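Local atomic coordinates of beta-N-acetylglucosaminidase-like protein Glycoside hydrolase family 20 (Flavobacterium johnsoniae, PDB entry 6YHH), a protein that probably hydrolyses terminal N-acetylglucosamine residues from chitin-derived oligosaccharides, as a chitobiase of glycoside hydrolase family 20. Residues G148-A153 with H179-D184; P229-P234 with A309-G314. One frame throughout, in Å; residues are numbered along the deposited sequence.

Contact 1: G148-A153 with H179-D184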
loop_
_atom_site.group_PDB
_atom_site.type_symbol
_atom_site.label_atom_id
_atom_site.label_comp_id
_atom_site.label_asym_id
_atom_site.label_seq_id
_atom_site.Cartn_x
_atom_site.Cartn_y
_atom_site.Cartn_z
ATOM N N GLY A 148 9.488 17.253 13.539
ATOM C CA GLY A 148 10.017 16.055 12.910
ATOM C C GLY A 148 9.374 14.703 13.238
ATOM O O GLY A 148 8.701 14.523 14.282
ATOM N N LEU A 149 9.548 13.803 12.299
ATOM C CA LEU A 149 9.346 12.351 12.524
ATOM C C LEU A 149 10.667 11.660 12.203
ATOM O O LEU A 149 11.207 11.890 11.123
ATOM C CB LEU A 149 8.274 11.727 11.568
ATOM C CG LEU A 149 8.012 10.227 11.689
ATOM C CD1 LEU A 149 7.439 9.779 13.013
ATOM C CD2 LEU A 149 7.086 9.786 10.528
ATOM N N MET A 150 11.082 10.768 13.105
ATOM C CA MET A 150 12.173 9.840 12.877
ATOM C C MET A 150 11.594 8.500 12.416
ATOM O O MET A 150 10.742 7.951 13.086
ATOM C CB MET A 150 13.021 9.622 14.091
ATOM C CG MET A 150 14.291 8.870 13.750
ATOM S SD MET A 150 14.996 7.991 15.144
ATOM C CE MET A 150 13.764 6.682 15.069
ATOM N N LEU A 151 12.100 7.973 11.317
ATOM C CA LEU A 151 11.752 6.585 10.854
ATOM C C LEU A 151 12.949 5.653 10.998
ATOM O O LEU A 151 14.049 5.967 10.492
ATOM C CB LEU A 151 11.321 6.598 9.397
ATOM C CG LEU A 151 10.895 5.267 8.725
ATOM C CD1 LEU A 151 9.835 5.509 7.612
ATOM C CD2 LEU A 151 12.077 4.532 8.148
ATOM N N ASP A 152 12.783 4.615 11.798
ATOM C CA ASP A 152 13.824 3.535 11.996
ATOM C C ASP A 152 13.706 2.555 10.865
ATOM O O ASP A 152 12.713 1.786 10.755
ATOM C CB ASP A 152 13.569 2.901 13.346
ATOM C CG ASP A 152 14.426 1.720 13.675
ATOM O OD1 ASP A 152 15.305 1.274 12.862
ATOM O OD2 ASP A 152 14.182 1.160 14.781
ATOM N N ALA A 153 14.668 2.612 9.939
ATOM C CA ALA A 153 14.655 1.680 8.822
ATOM C C ALA A 153 15.528 0.428 9.085
ATOM O O ALA A 153 15.623 -0.471 8.245
ATOM C CB ALA A 153 15.142 2.390 7.566
ATOM N N HIS A 179 13.716 12.535 9.873
ATOM C CA HIS A 179 14.980 12.022 10.376
ATOM C C HIS A 179 15.001 10.506 10.062
ATOM O O HIS A 179 14.168 9.722 10.475
ATOM C CB HIS A 179 15.101 12.385 11.848
ATOM C CG HIS A 179 16.150 11.677 12.643
ATOM N ND1 HIS A 179 16.156 11.776 14.019
ATOM C CD2 HIS A 179 17.203 10.861 12.318
ATOM C CE1 HIS A 179 17.119 11.023 14.511
ATOM N NE2 HIS A 179 17.774 10.470 13.508
ATOM N N TRP A 180 16.030 10.112 9.325
ATOM C CA TRP A 180 16.075 8.738 8.752
ATOM C C TRP A 180 17.175 7.947 9.488
ATOM O O TRP A 180 18.390 8.187 9.326
ATOM C CB TRP A 180 16.348 8.850 7.251
ATOM C CG TRP A 180 15.824 7.756 6.343
ATOM C CD1 TRP A 180 15.147 6.606 6.646
ATOM C CD2 TRP A 180 15.914 7.797 4.900
ATOM N NE1 TRP A 180 14.779 5.940 5.504
ATOM C CE2 TRP A 180 15.233 6.656 4.404
ATOM C CE3 TRP A 180 16.462 8.704 4.011
ATOM C CZ2 TRP A 180 15.111 6.409 3.047
ATOM C CZ3 TRP A 180 16.386 8.435 2.654
ATOM C CH2 TRP A 180 15.692 7.298 2.202
ATOM N N HIS A 181 16.739 7.029 10.338
ATOM C CA HIS A 181 17.636 6.215 11.170
ATOM C C HIS A 181 17.981 4.988 10.359
ATOM O O HIS A 181 17.181 4.033 10.299
ATOM C CB HIS A 181 16.941 5.924 12.537
ATOM C CG HIS A 181 17.786 5.156 13.525
ATOM N ND1 HIS A 181 18.572 5.796 14.452
ATOM C CD2 HIS A 181 18.012 3.824 13.718
ATOM C CE1 HIS A 181 19.252 4.907 15.141
ATOM N NE2 HIS A 181 18.895 3.705 14.752
ATOM N N LEU A 182 19.132 5.081 9.659
ATOM C CA LEU A 182 19.460 4.255 8.543
ATOM C C LEU A 182 20.403 3.076 8.846
ATOM O O LEU A 182 20.660 2.242 7.971
ATOM C CB LEU A 182 20.080 5.122 7.436
ATOM C CG LEU A 182 19.145 6.029 6.669
ATOM C CD1 LEU A 182 19.910 7.168 6.026
ATOM C CD2 LEU A 182 18.510 5.156 5.643
ATOM N N VAL A 183 20.775 2.953 10.119
ATOM C CA VAL A 183 21.673 1.947 10.602
ATOM C C VAL A 183 21.418 1.682 12.080
ATOM O O VAL A 183 21.168 2.631 12.846
ATOM C CB VAL A 183 23.170 2.399 10.471
ATOM C CG1 VAL A 183 24.035 1.201 10.860
ATOM C CG2 VAL A 183 23.450 2.980 9.047
ATOM N N ASP A 184 21.428 0.404 12.476
ATOM C CA ASP A 184 21.387 0.038 13.860
ATOM C C ASP A 184 21.900 -1.405 13.929
ATOM O O ASP A 184 22.505 -1.939 12.926
ATOM C CB ASP A 184 19.969 0.229 14.442
ATOM C CG ASP A 184 19.977 0.561 15.892
ATOM O OD1 ASP A 184 20.341 -0.354 16.696
ATOM O OD2 ASP A 184 19.676 1.691 16.272
#
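L149, L151 and A153 share four backbone hydrogen bonds with H179 and H181 in parallel ladder fashion: H179 N gives to L149 O, L151 N to H179 O at 2.8 Å, H181 N to L151 O, and A153 N to H181 O. Between them M150 CA makes a CA-H...O contact with H179 O.

M150 runs alongside H179; with CG anti to the backbone N (chi1 -169°), that carbon sits over the centre of the imidazole face in a CH-pi contact, 3.5 Å from H179 ND1. The nearly extended chi2 carries SD over the same ring, a Met-aromatic contact, to 3.9 Å from H181 CB; the bend at chi3 turns CE against the same carbon. A flexible, polarisable thioether suits a place over the H179 face and against H181.

These strands are the first two of the catalytic TIM barrel, joined through helix 160-172 in a beta-alpha-beta crossover, and M150, D152, H179 and H181 all face its interior. There H179 bonds E447 through ND1 and E230 through NE2; an alanine here would probably leave both carboxylates short of a partner and M150 without its ring. H181 NE2 donates to D184 OD2 at 2.6 Å, near the ring plane and on the anti lone pair.

On the other face, among helices, apolar contact prevails: L151 CD2 lies 4.0 Å from W180 CD1, and A153 CB adjoins the same indole.

Contact 2: P229-P234 with A309-G314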
loop_
_atom_site.group_PDB
_atom_site.type_symbol
_atom_site.label_atom_id
_atom_site.label_comp_id
_atom_site.label_asym_id
_atom_site.label_seq_id
_atom_site.Cartn_x
_atom_site.Cartn_y
_atom_site.Cartn_z
ATOM N N PRO A 229 19.774 12.544 7.789
ATOM C CA PRO A 229 20.274 11.158 7.895
ATOM C C PRO A 229 21.000 10.858 9.176
ATOM O O PRO A 229 21.586 11.749 9.797
ATOM C CB PRO A 229 21.258 11.095 6.708
ATOM C CG PRO A 229 21.861 12.484 6.766
ATOM C CD PRO A 229 20.696 13.384 7.004
ATOM N N GLU A 230 20.906 9.608 9.648
ATOM C CA GLU A 230 21.631 9.178 10.843
ATOM C C GLU A 230 22.379 7.920 10.592
ATOM O O GLU A 230 21.810 6.910 10.133
ATOM C CB GLU A 230 20.710 8.974 12.046
ATOM C CG GLU A 230 21.440 8.657 13.349
ATOM C CD GLU A 230 20.543 8.207 14.508
ATOM O OE1 GLU A 230 19.282 8.427 14.427
ATOM O OE2 GLU A 230 21.063 7.660 15.502
ATOM N N ILE A 231 23.669 7.980 10.862
ATOM C CA ILE A 231 24.525 6.819 10.980
ATOM C C ILE A 231 24.980 6.718 12.439
ATOM O O ILE A 231 25.846 7.476 12.895
ATOM C CB ILE A 231 25.745 6.888 10.045
ATOM C CG1 ILE A 231 25.284 6.868 8.591
ATOM C CG2 ILE A 231 26.577 5.661 10.282
ATOM C CD1 ILE A 231 26.476 7.015 7.616
ATOM N N ASP A 232 24.356 5.823 13.216
ATOM C CA ASP A 232 24.522 5.806 14.634
ATOM C C ASP A 232 25.835 5.102 15.064
ATOM O O ASP A 232 26.008 3.903 14.833
ATOM C CB ASP A 232 23.273 5.086 15.221
ATOM C CG ASP A 232 23.197 5.114 16.730
ATOM O OD1 ASP A 232 24.167 5.484 17.382
ATOM O OD2 ASP A 232 22.107 4.711 17.264
ATOM N N VAL A 233 26.731 5.876 15.692
ATOM C CA VAL A 233 28.049 5.428 16.119
ATOM C C VAL A 233 28.371 6.022 17.468
ATOM O O VAL A 233 27.876 7.156 17.779
ATOM C CB VAL A 233 29.134 5.833 15.073
ATOM C CG1 VAL A 233 28.984 5.012 13.827
ATOM C CG2 VAL A 233 29.114 7.323 14.763
ATOM N N PRO A 234 29.126 5.331 18.346
ATOM C CA PRO A 234 29.790 4.065 18.131
ATOM C C PRO A 234 29.121 2.844 18.746
ATOM O O PRO A 234 29.554 1.712 18.479
ATOM C CB PRO A 234 31.179 4.282 18.806
ATOM C CG PRO A 234 30.777 5.088 20.024
ATOM C CD PRO A 234 29.691 6.021 19.536
ATOM N N ALA A 309 21.700 20.432 5.781
ATOM C CA ALA A 309 22.886 20.852 6.506
ATOM C C ALA A 309 23.262 20.106 7.737
ATOM O O ALA A 309 24.292 20.434 8.363
ATOM C CB ALA A 309 22.744 22.336 6.836
ATOM N N TYR A 310 22.424 19.120 8.175
ATOM C CA TYR A 310 22.590 18.424 9.449
ATOM C C TYR A 310 22.845 16.935 9.199
ATOM O O TYR A 310 22.186 16.295 8.368
ATOM C CB TYR A 310 21.347 18.583 10.342
ATOM C CG TYR A 310 20.988 20.033 10.442
ATOM C CD1 TYR A 310 21.675 20.816 11.298
ATOM C CD2 TYR A 310 20.152 20.600 9.554
ATOM C CE1 TYR A 310 21.431 22.186 11.346
ATOM C CE2 TYR A 310 19.894 21.944 9.557
ATOM C CZ TYR A 310 20.547 22.730 10.483
ATOM O OH TYR A 310 20.325 24.119 10.500
ATOM N N PHE A 311 23.786 16.392 9.943
ATOM C CA PHE A 311 24.123 14.982 9.861
ATOM C C PHE A 311 24.137 14.418 11.275
ATOM O O PHE A 311 24.893 14.895 12.134
ATOM C CB PHE A 311 25.457 14.681 9.109
ATOM C CG PHE A 311 25.542 13.287 8.637
ATOM C CD1 PHE A 311 25.725 12.224 9.525
ATOM C CD2 PHE A 311 25.369 13.046 7.283
ATOM C CE1 PHE A 311 25.754 10.893 8.992
ATOM C CE2 PHE A 311 25.357 11.739 6.774
ATOM C CZ PHE A 311 25.494 10.677 7.635
ATOM N N HIS A 312 23.295 13.416 11.525
ATOM C CA HIS A 312 23.141 12.790 12.847
ATOM C C HIS A 312 24.107 11.616 12.925
ATOM O O HIS A 312 24.035 10.687 12.144
ATOM C CB HIS A 312 21.658 12.425 13.030
ATOM C CG HIS A 312 21.173 12.297 14.440
ATOM N ND1 HIS A 312 21.746 11.481 15.410
ATOM C CD2 HIS A 312 20.041 12.797 14.998
ATOM C CE1 HIS A 312 21.001 11.529 16.498
ATOM N NE2 HIS A 312 19.973 12.329 16.276
ATOM N N ILE A 313 24.971 11.599 13.952
ATOM C CA ILE A 313 25.918 10.527 14.185
ATOM C C ILE A 313 25.492 9.644 15.322
ATOM O O ILE A 313 26.197 8.816 15.838
ATOM C CB ILE A 313 27.373 11.066 14.334
ATOM C CG1 ILE A 313 27.497 12.140 15.431
ATOM C CG2 ILE A 313 27.888 11.564 12.979
ATOM C CD1 ILE A 313 27.128 11.772 16.794
ATOM N N GLY A 314 24.238 9.814 15.769
ATOM C CA GLY A 314 23.778 8.933 16.829
ATOM C C GLY A 314 24.431 9.112 18.185
ATOM O O GLY A 314 24.388 10.217 18.761
#
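Within the TIM barrel of the catalytic domain, the end of strand 226-230 meets strand 310-312, and E230 pairs with H312 in a single bridge. H312 N donates to P229 O at 2.9 Å, and I231 N returns a bond to H312 O. P229 has no N-H to give, and its CD instead lies against Y310 O. Beyond the bridge, V233 N reaches I313 O at 3.0 Å, from above the carbonyl plane.

E230 and H312 extend side by side into the barrel. With CG anti to the backbone N (chi1 -174°) and an extended chain, the glutamate lays its carboxylate over one imidazole face, the planes 25° apart; E230 CD is 3.6 Å from H312 ND1. The carboxylate's hydrogen bonds go to other residues, OE1 taking H181 as a further partner and OE2 taking W366, which fix its rotation. H312 ND1 accepts from G314 N in the ring plane, while NE2 bonds H381, so both ring nitrogens are engaged.

This is the barrel's C-terminal rim, where TIM-barrel enzymes carry their active sites; D232 lies about 7 Å, side chain to side chain, from E317, the predicted proton donor. D232 OD1 comes to 3.5 Å from G314 CA and bonds G315 N. Glycine suits position 314 because its phi is positive and a CB would collide with D232 OD1.

On the side away from the E230 carboxylate, F311 is held by apolar neighbours. P229 CG packs 3.6 Å from F311 CE2, and I231 CD1 meets the ring edge at CZ, 3.8 Å away.

Overall arrangement
Contact 1 closes before contact 2 opens along the chain, and their centres lie about 10 Å apart within the same catalytic TIM barrel. Strands 177-184 and 226-230 are parallel neighbours, so the four segments follow one another round the barrel wall as strands 146-152, 177-184, 226-230 and 310-312. The contacts touch in the interior, where E230 OE1 is 2.7 Å from both H179 NE2 and H181 ND1, probable hydrogen bonds, and the H179 and H312 rings stack. This polar network lies inside the barrel near the C-terminal ends of the strands, where H181 and D232 approach the predicted proton donor E317, consistent with a role in shaping the substrate pocket.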